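Local coordinates for protein (R)-specific enoyl-CoA hydratase (Pseudomonas aeruginosa, PDB 5CPG) that catalyses the (R)-specific hydration of trans-2-enoyl-CoA thioesters, yielding (R)-3-hydroxyacyl-CoA, as a dimeric hotdog-fold enzyme of the MaoC family, at residues A[1-11]-A[137-146]; A[21-29]-A[92-100]. All blocks are in the same frame, centred on the assembly; numbering follows the deposited sequence.

From the N terminus, strand 3-4 and a connecting loop lead into strand 16-22, within this chain an outermost strand of the five-stranded antiparallel hotdog sheet. Residues 21-29 leave that strand for helix 25-35, and contact 2 closes a 62-residue loop, holding the rest of that helix, helices 45-49 and 62-73 and strand 81-89, where 92-100 leads into strand 98-109. Contact 1 closes a 125-residue loop when 137-146, leaving strand 127-136, returns to residues 1-11. The smaller loop lies within the larger. The contact centres lie about 29 Å apart, on opposite sides of the chain's centre: contact 1 joins the terminal arms, contact 2 the ends of two neighbouring sheet strands beside the start of helix 25-35.

Contact 1: residues A[1-11]-A[137-146]; sequences SQVQNIPYAEL and APEEKLSVEL
Lys141 reaches across from 137-146 and lays its side chain across Pro7 and Asn5. Its CB lies 4.0 Å from Pro7 CG, CG comes near Asn5 OD1, and the bend that follows (chi2 69°) brings CD within 3.7 Å of Pro7 CD, with Asn5 OD1 also beside it. CE passes Asn5 O and approaches Gln4 OE1. At the tip Lys141 NZ donates to Asn5 O at 2.7 Å, nearly along the C=O axis. Lys141 NZ also forms a salt bridge with Glu10 OE1 at 3.2 Å, on the syn side of the carboxylate.

Asn5 is the buried polar link. Its OD1 accepts from Leu142 N at 2.7 Å, the donor standing 43° above the amide's carbonyl plane. Its ND2 donates to Glu140 O at 3.1 Å, close to its own amide plane, and also to Pro78 O, which fixes the group's rotation. Asn5 N donates to Leu142 O. Beyond it the backbones pair as an antiparallel ribbon: Val3 and Val144 exchange two N-H...O bonds, and Gln4 and Ser143 form the non-hydrogen-bonded pair. Ser143 OG gives its proton to Gln2 OE1 at 2.7 Å from above the carbonyl plane. On the face of Val3 and Val144, away from Gln4 and Ser143, Val3 CG2 meets Leu146 CG at 3.9 Å, and Val144 and Leu146 pack on Pro40 and Arg38 of the second subunit.

Toward the sheet, Tyr8 N donates to Pro138 O and a water joins Ala9 N to Glu139 O. Leu11 CD1 touches the Ala137 methyl, and both residues rest on Val114 of strand 113-121. The arms are thus joined chiefly by backbone bonds and one buried amide, while the ammonium group, bonded to both a carbonyl and a carboxylate, probably adds electrostatic attraction on the exposed side, where Lys141 and Glu10 lie.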
loop_
_atom_site.group_PDB
_atom_site.type_symbol
_atom_site.label_atom_id
_atom_site.label_comp_id
_atom_site.label_asym_id
_atom_site.label_seq_id
_atom_site.Cartn_x
_atom_site.Cartn_y
_atom_site.Cartn_z
ATOM N N SER A 1 22.215 5.169 13.111
ATOM C CA SER A 1 22.731 5.987 12.021
ATOM C C SER A 1 21.691 6.992 11.548
ATOM O O SER A 1 20.521 6.948 11.948
ATOM C CB SER A 1 23.165 5.110 10.841
ATOM O OG SER A 1 23.942 4.006 11.280
ATOM N N GLN A 2 22.127 7.901 10.690
ATOM C CA GLN A 2 21.214 8.813 10.024
ATOM C C GLN A 2 21.101 8.463 8.550
ATOM O O GLN A 2 22.041 7.924 7.954
ATOM C CB GLN A 2 21.681 10.241 10.188
ATOM C CG GLN A 2 21.225 10.869 11.452
ATOM C CD GLN A 2 21.355 12.347 11.359
ATOM O OE1 GLN A 2 22.074 12.842 10.489
ATOM N NE2 GLN A 2 20.649 13.079 12.225
ATOM N N VAL A 3 19.944 8.770 7.972
ATOM C CA VAL A 3 19.704 8.537 6.555
ATOM C C VAL A 3 19.861 9.840 5.781
ATOM O O VAL A 3 19.240 10.838 6.138
ATOM C CB VAL A 3 18.291 7.945 6.334
ATOM C CG1 VAL A 3 18.009 7.774 4.845
ATOM C CG2 VAL A 3 18.200 6.612 7.049
ATOM N N GLN A 4 20.704 9.835 4.745
ATOM C CA GLN A 4 20.892 11.028 3.908
ATOM C C GLN A 4 20.097 10.879 2.629
ATOM O O GLN A 4 20.039 9.776 2.057
ATOM C CB GLN A 4 22.366 11.260 3.560
ATOM C CG GLN A 4 23.227 11.633 4.759
ATOM C CD GLN A 4 24.622 12.117 4.369
ATOM O OE1 GLN A 4 24.952 12.228 3.184
ATOM N NE2 GLN A 4 25.442 12.417 5.374
ATOM N N ASN A 5 19.465 11.965 2.185
ATOM C CA ASN A 5 18.748 11.893 0.917
ATOM C C ASN A 5 19.667 12.148 -0.262
ATOM O O ASN A 5 20.868 12.396 -0.112
ATOM C CB ASN A 5 17.569 12.860 0.889
ATOM C CG ASN A 5 17.971 14.321 0.942
ATOM O OD1 ASN A 5 19.153 14.669 0.989
ATOM N ND2 ASN A 5 16.975 15.190 0.927
ATOM N N ILE A 6 19.090 11.998 -1.437
ATOM C CA ILE A 6 19.712 12.362 -2.705
ATOM C C ILE A 6 18.814 13.417 -3.368
ATOM O O ILE A 6 17.776 13.082 -3.973
ATOM C CB ILE A 6 19.885 11.150 -3.623
ATOM C CG1 ILE A 6 20.504 9.953 -2.886
ATOM C CG2 ILE A 6 20.680 11.513 -4.900
ATOM C CD1 ILE A 6 21.886 10.199 -2.352
ATOM N N PRO A 7 19.195 14.698 -3.252
ATOM C CA PRO A 7 18.390 15.796 -3.793
ATOM C C PRO A 7 18.319 15.757 -5.305
ATOM O O PRO A 7 19.117 15.074 -5.940
ATOM C CB PRO A 7 19.135 17.060 -3.327
ATOM C CG PRO A 7 20.067 16.588 -2.251
ATOM C CD PRO A 7 20.427 15.193 -2.610
ATOM N N TYR A 8 17.357 16.495 -5.860
ATOM C CA TYR A 8 17.104 16.519 -7.293
ATOM C C TYR A 8 18.369 16.750 -8.146
ATOM O O TYR A 8 18.581 16.047 -9.121
ATOM C CB TYR A 8 16.064 17.599 -7.591
ATOM C CG TYR A 8 15.620 17.691 -9.032
ATOM C CD1 TYR A 8 14.644 16.843 -9.551
ATOM C CD2 TYR A 8 16.151 18.659 -9.871
ATOM C CE1 TYR A 8 14.208 16.959 -10.875
ATOM C CE2 TYR A 8 15.736 18.772 -11.184
ATOM C CZ TYR A 8 14.778 17.931 -11.681
ATOM O OH TYR A 8 14.369 18.066 -12.984
ATOM N N ALA A 9 19.211 17.682 -7.737
ATOM C CA ALA A 9 20.408 17.998 -8.519
ATOM C C ALA A 9 21.383 16.824 -8.592
ATOM O O ALA A 9 22.072 16.652 -9.594
ATOM C CB ALA A 9 21.097 19.204 -7.943
ATOM N N GLU A 10 21.425 16.004 -7.542
ATOM C CA GLU A 10 22.333 14.865 -7.527
ATOM C C GLU A 10 21.752 13.634 -8.207
ATOM O O GLU A 10 22.483 12.751 -8.633
ATOM C CB GLU A 10 22.729 14.529 -6.083
ATOM C CG GLU A 10 23.249 15.730 -5.322
ATOM C CD GLU A 10 23.630 15.422 -3.884
ATOM O OE1 GLU A 10 23.845 14.231 -3.546
ATOM O OE2 GLU A 10 23.711 16.392 -3.091
ATOM N N LEU A 11 20.436 13.528 -8.298
ATOM C CA LEU A 11 19.848 12.393 -9.001
ATOM C C LEU A 11 20.268 12.362 -10.464
ATOM O O LEU A 11 20.372 13.414 -11.073
ATOM C CB LEU A 11 18.318 12.468 -8.933
ATOM C CG LEU A 11 17.754 12.208 -7.551
ATOM C CD1 LEU A 11 16.257 12.523 -7.581
ATOM C CD2 LEU A 11 17.980 10.763 -7.232
ATOM N N ALA A 137 11.251 15.333 -5.948
ATOM C CA ALA A 137 12.439 14.992 -5.189
ATOM C C ALA A 137 12.811 16.170 -4.307
ATOM O O ALA A 137 12.377 17.299 -4.568
ATOM C CB ALA A 137 13.610 14.631 -6.157
ATOM N N PRO A 138 13.617 15.923 -3.271
ATOM C CA PRO A 138 13.984 16.975 -2.321
ATOM C C PRO A 138 14.842 18.024 -3.012
ATOM O O PRO A 138 15.661 17.652 -3.841
ATOM C CB PRO A 138 14.801 16.235 -1.252
ATOM C CG PRO A 138 14.481 14.799 -1.426
ATOM C CD PRO A 138 14.168 14.611 -2.883
ATOM N N GLU A 139 14.626 19.293 -2.696
ATOM C CA GLU A 139 15.455 20.373 -3.232
ATOM C C GLU A 139 16.816 20.414 -2.542
ATOM O O GLU A 139 17.832 20.613 -3.194
ATOM C CB GLU A 139 14.743 21.716 -3.083
ATOM C CG GLU A 139 15.562 22.927 -3.543
ATOM C CD GLU A 139 15.724 23.018 -5.061
ATOM O OE1 GLU A 139 14.785 23.493 -5.741
ATOM O OE2 GLU A 139 16.797 22.633 -5.571
ATOM N N GLU A 140 16.844 20.204 -1.230
ATOM C CA GLU A 140 18.087 20.379 -0.464
ATOM C C GLU A 140 18.572 19.087 0.178
ATOM O O GLU A 140 17.794 18.141 0.405
ATOM C CB GLU A 140 17.900 21.438 0.614
ATOM C CG GLU A 140 17.022 20.980 1.774
ATOM C CD GLU A 140 15.523 21.021 1.463
ATOM O OE1 GLU A 140 15.144 21.339 0.310
ATOM O OE2 GLU A 140 14.723 20.724 2.380
ATOM N N LYS A 141 19.871 19.035 0.450
ATOM C CA LYS A 141 20.476 17.857 1.048
ATOM C C LYS A 141 19.989 17.752 2.481
ATOM O O LYS A 141 19.811 18.767 3.165
ATOM C CB LYS A 141 21.996 17.935 1.002
ATOM C CG LYS A 141 22.722 16.655 1.397
ATOM C CD LYS A 141 22.532 15.545 0.374
ATOM C CE LYS A 141 23.440 14.359 0.653
ATOM N NZ LYS A 141 23.368 13.374 -0.477
ATOM N N LEU A 142 19.770 16.518 2.926
ATOM C CA LEU A 142 19.109 16.267 4.194
ATOM C C LEU A 142 19.664 15.038 4.866
ATOM O O LEU A 142 20.005 14.055 4.204
ATOM C CB LEU A 142 17.619 16.094 3.987
ATOM C CG LEU A 142 16.727 17.292 4.200
ATOM C CD1 LEU A 142 15.379 16.990 3.579
ATOM C CD2 LEU A 142 16.607 17.511 5.686
ATOM N N SER A 143 19.766 15.112 6.188
ATOM C CA SER A 143 20.171 13.971 7.001
ATOM C C SER A 143 19.147 13.857 8.141
ATOM O O SER A 143 18.880 14.818 8.865
ATOM C CB SER A 143 21.598 14.148 7.522
ATOM O OG SER A 143 22.211 12.904 7.809
ATOM N N VAL A 144 18.527 12.694 8.266
ATOM C CA VAL A 144 17.392 12.572 9.158
ATOM C C VAL A 144 17.524 11.284 9.972
ATOM O O VAL A 144 17.907 10.253 9.440
ATOM C CB VAL A 144 16.065 12.563 8.360
ATOM C CG1 VAL A 144 14.869 12.313 9.276
ATOM C CG2 VAL A 144 15.902 13.874 7.587
ATOM N N GLU A 145 17.251 11.362 11.270
ATOM C CA GLU A 145 17.207 10.162 12.087
ATOM C C GLU A 145 15.810 9.575 11.913
ATOM O O GLU A 145 14.822 10.254 12.210
ATOM C CB GLU A 145 17.488 10.484 13.565
ATOM C CG GLU A 145 17.537 9.269 14.486
ATOM C CD GLU A 145 18.819 8.469 14.304
ATOM O OE1 GLU A 145 19.819 9.066 13.856
ATOM O OE2 GLU A 145 18.830 7.251 14.597
ATOM N N LEU A 146 15.719 8.353 11.407
ATOM C CA LEU A 146 14.422 7.683 11.352
ATOM C C LEU A 146 13.916 7.366 12.759
ATOM O O LEU A 146 14.702 7.099 13.662
ATOM C CB LEU A 146 14.505 6.401 10.507
ATOM C CG LEU A 146 14.843 6.480 9.000
ATOM C CD1 LEU A 146 14.724 5.112 8.320
ATOM C CD2 LEU A 146 14.032 7.527 8.227
HETATM O O HOH W 1 18.101 6.682 11.167
HETATM O O HOH W 2 18.331 19.770 -5.685
#

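Contact 2: residues A[21-29]-A[92-100]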
loop_
_atom_site.group_PDB
_atom_site.type_symbol
_atom_site.label_atom_id
_atom_site.label_comp_id
_atom_site.label_asym_id
_atom_site.label_seq_id
_atom_site.Cartn_x
_atom_site.Cartn_y
_atom_site.Cartn_z
ATOM N N SER A 21 13.106 -7.066 1.757
ATOM C CA SER A 21 12.254 -7.391 2.889
ATOM C C SER A 21 11.873 -8.862 2.851
ATOM O O SER A 21 11.567 -9.414 1.810
ATOM C CB SER A 21 10.997 -6.526 2.892
ATOM O OG SER A 21 10.197 -6.808 4.031
ATOM N N SER A 22 11.891 -9.514 4.011
ATOM C CA SER A 22 11.451 -10.889 4.041
ATOM C C SER A 22 9.942 -10.905 4.245
ATOM O O SER A 22 9.416 -10.016 4.875
ATOM C CB SER A 22 12.148 -11.632 5.176
ATOM O OG SER A 22 11.949 -10.909 6.385
ATOM N N ILE A 23 9.255 -11.898 3.700
ATOM C CA ILE A 23 7.812 -12.026 3.896
ATOM C C ILE A 23 7.506 -13.042 5.004
ATOM O O ILE A 23 7.371 -14.239 4.773
ATOM C CB ILE A 23 7.105 -12.455 2.610
ATOM C CG1 ILE A 23 7.548 -11.537 1.461
ATOM C CG2 ILE A 23 5.595 -12.358 2.797
ATOM C CD1 ILE A 23 7.287 -10.099 1.726
ATOM N N ALA A 24 7.368 -12.526 6.208
ATOM C CA ALA A 24 7.185 -13.392 7.361
ATOM C C ALA A 24 5.751 -13.293 7.827
ATOM O O ALA A 24 4.978 -12.457 7.374
ATOM C CB ALA A 24 8.163 -12.973 8.483
ATOM N N GLU A 25 5.383 -14.152 8.753
ATOM C CA GLU A 25 4.021 -14.171 9.259
ATOM C C GLU A 25 3.629 -12.792 9.789
ATOM O O GLU A 25 2.524 -12.329 9.641
ATOM C CB GLU A 25 3.909 -15.213 10.381
ATOM C CG GLU A 25 2.513 -15.253 10.985
ATOM C CD GLU A 25 2.330 -16.267 12.089
ATOM O OE1 GLU A 25 3.153 -16.248 13.027
ATOM O OE2 GLU A 25 1.341 -17.042 12.021
ATOM N N ARG A 26 4.576 -12.143 10.419
ATOM C CA ARG A 26 4.297 -10.890 11.082
ATOM C C ARG A 26 3.969 -9.803 10.067
ATOM O O ARG A 26 3.158 -8.933 10.337
ATOM C CB ARG A 26 5.525 -10.529 11.905
ATOM C CG ARG A 26 5.326 -9.654 13.037
ATOM C CD ARG A 26 6.588 -9.692 13.859
ATOM N NE ARG A 26 6.872 -8.337 14.268
ATOM C CZ ARG A 26 6.504 -7.823 15.431
ATOM N NH1 ARG A 26 5.873 -8.576 16.319
ATOM N NH2 ARG A 26 6.779 -6.559 15.694
ATOM N N ASP A 27 4.571 -9.899 8.881
ATOM C CA ASP A 27 4.261 -8.939 7.794
ATOM C C ASP A 27 2.836 -9.096 7.317
ATOM O O ASP A 27 2.131 -8.108 7.085
ATOM C CB ASP A 27 5.238 -9.125 6.669
ATOM C CG ASP A 27 6.656 -8.907 7.147
ATOM O OD1 ASP A 27 6.973 -7.766 7.466
ATOM O OD2 ASP A 27 7.432 -9.863 7.266
ATOM N N LEU A 28 2.396 -10.340 7.208
ATOM C CA LEU A 28 1.016 -10.625 6.780
ATOM C C LEU A 28 0.081 -10.085 7.822
ATOM O O LEU A 28 -0.923 -9.468 7.501
ATOM C CB LEU A 28 0.810 -12.144 6.565
ATOM C CG LEU A 28 1.079 -12.733 5.171
ATOM C CD1 LEU A 28 2.299 -12.088 4.530
ATOM C CD2 LEU A 28 1.202 -14.258 5.242
ATOM N N GLN A 29 0.403 -10.311 9.102
ATOM C CA GLN A 29 -0.487 -9.864 10.164
ATOM C C GLN A 29 -0.511 -8.322 10.279
ATOM O O GLN A 29 -1.568 -7.747 10.435
ATOM C CB GLN A 29 -0.069 -10.467 11.490
ATOM C CG GLN A 29 -0.280 -11.959 11.527
ATOM C CD GLN A 29 0.417 -12.594 12.699
ATOM O OE1 GLN A 29 1.477 -12.135 13.130
ATOM N NE2 GLN A 29 -0.151 -13.677 13.193
ATOM N N PRO A 92 1.966 -13.792 -7.563
ATOM C CA PRO A 92 1.697 -13.777 -6.124
ATOM C C PRO A 92 2.973 -13.878 -5.282
ATOM O O PRO A 92 4.036 -14.332 -5.742
ATOM C CB PRO A 92 0.838 -15.017 -5.917
ATOM C CG PRO A 92 1.248 -15.915 -7.020
ATOM C CD PRO A 92 1.548 -15.062 -8.184
ATOM N N VAL A 93 2.854 -13.436 -4.050
ATOM C CA VAL A 93 3.947 -13.499 -3.096
ATOM C C VAL A 93 3.498 -14.411 -1.967
ATOM O O VAL A 93 2.391 -14.223 -1.431
ATOM C CB VAL A 93 4.283 -12.116 -2.557
ATOM C CG1 VAL A 93 5.411 -12.193 -1.486
ATOM C CG2 VAL A 93 4.673 -11.168 -3.727
ATOM N N LYS A 94 4.332 -15.387 -1.605
ATOM C CA LYS A 94 3.895 -16.385 -0.635
ATOM C C LYS A 94 4.626 -16.191 0.675
ATOM O O LYS A 94 5.687 -15.556 0.705
ATOM C CB LYS A 94 4.115 -17.799 -1.192
ATOM C CG LYS A 94 3.357 -18.034 -2.506
ATOM C CD LYS A 94 3.606 -19.409 -3.100
ATOM C CE LYS A 94 5.063 -19.602 -3.473
ATOM N NZ LYS A 94 5.265 -20.671 -4.499
ATOM N N LEU A 95 4.036 -16.686 1.752
ATOM C CA LEU A 95 4.712 -16.732 3.038
ATOM C C LEU A 95 6.072 -17.374 2.865
ATOM O O LEU A 95 6.188 -18.431 2.235
ATOM C CB LEU A 95 3.873 -17.523 4.040
ATOM C CG LEU A 95 4.442 -17.665 5.442
ATOM C CD1 LEU A 95 4.567 -16.291 6.100
ATOM C CD2 LEU A 95 3.492 -18.584 6.237
ATOM N N GLY A 96 7.119 -16.733 3.389
ATOM C CA GLY A 96 8.453 -17.285 3.201
ATOM C C GLY A 96 9.214 -16.875 1.952
ATOM O O GLY A 96 10.329 -17.338 1.710
ATOM N N ASP A 97 8.627 -16.012 1.130
ATOM C CA ASP A 97 9.364 -15.413 0.023
ATOM C C ASP A 97 10.224 -14.275 0.548
ATOM O O ASP A 97 10.015 -13.828 1.669
ATOM C CB ASP A 97 8.386 -14.881 -1.048
ATOM C CG ASP A 97 7.766 -15.983 -1.869
ATOM O OD1 ASP A 97 8.196 -17.139 -1.764
ATOM O OD2 ASP A 97 6.831 -15.711 -2.652
ATOM N N ASP A 98 11.205 -13.799 -0.245
ATOM C CA ASP A 98 11.977 -12.600 0.108
ATOM C C ASP A 98 11.864 -11.669 -1.071
ATOM O O ASP A 98 12.047 -12.112 -2.188
ATOM C CB ASP A 98 13.455 -12.899 0.362
ATOM C CG ASP A 98 13.699 -13.562 1.695
ATOM O OD1 ASP A 98 13.679 -12.845 2.725
ATOM O OD2 ASP A 98 13.961 -14.786 1.702
ATOM N N LEU A 99 11.580 -10.408 -0.822
ATOM C CA LEU A 99 11.381 -9.494 -1.946
ATOM C C LEU A 99 12.496 -8.476 -2.013
ATOM O O LEU A 99 13.018 -8.022 -1.009
ATOM C CB LEU A 99 10.030 -8.769 -1.824
ATOM C CG LEU A 99 8.829 -9.675 -1.766
ATOM C CD1 LEU A 99 7.561 -8.804 -1.691
ATOM C CD2 LEU A 99 8.785 -10.592 -2.976
ATOM N N LYS A 100 12.825 -8.085 -3.240
ATOM C CA LYS A 100 13.752 -7.001 -3.475
ATOM C C LYS A 100 13.074 -5.934 -4.322
ATOM O O LYS A 100 12.614 -6.243 -5.435
ATOM C CB LYS A 100 15.012 -7.520 -4.187
ATOM C CG LYS A 100 15.960 -6.421 -4.619
ATOM C CD LYS A 100 17.118 -7.008 -5.403
ATOM C CE LYS A 100 16.585 -7.931 -6.525
ATOM N NZ LYS A 100 17.654 -8.576 -7.374
#
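Ile23 has both backbone polar atoms bonded to the turn at 94-97: its N donates to Asp97 O and its O accepts from Gly96 N, each at 2.9 Å. Two residues earlier, Ser21 and Leu99 form a hydrogen-bonded antiparallel pair, with Ser21 N reaching Leu99 O and Leu99 N reaching Ser21 O at 2.8 Å. The type II turn closes through Asp97 N on Lys94 O, with Gly96 at positive phi (88°). Asp97 reinforces it, OD2 taking a straight bond from Lys94 N at 2.7 Å, from above the carboxylate plane, while OD1 accepts from Gln123 NE2. Gln123 OE1 in turn accepts from Asp98 N. Asp27, the third residue of helix 25-35, accepts from the N-cap: Ala24 N meets the anti lone pair of Asp27 OD2 at 2.9 Å.

Around this polar frame Ile23 packs CG1 on Val93 CG1 and CD1 on Leu99 CD1 (3.7 Å). Leu95 CD1 packs against the helix's first turn, near Glu25 N and Leu28 CD2. The contact thus joins outermost strand 16-22 to strand 98-109 just before helix 25-35, with Ser21, Ile23 and Leu99 facing helix 62-73, the helix the hotdog sheet wraps.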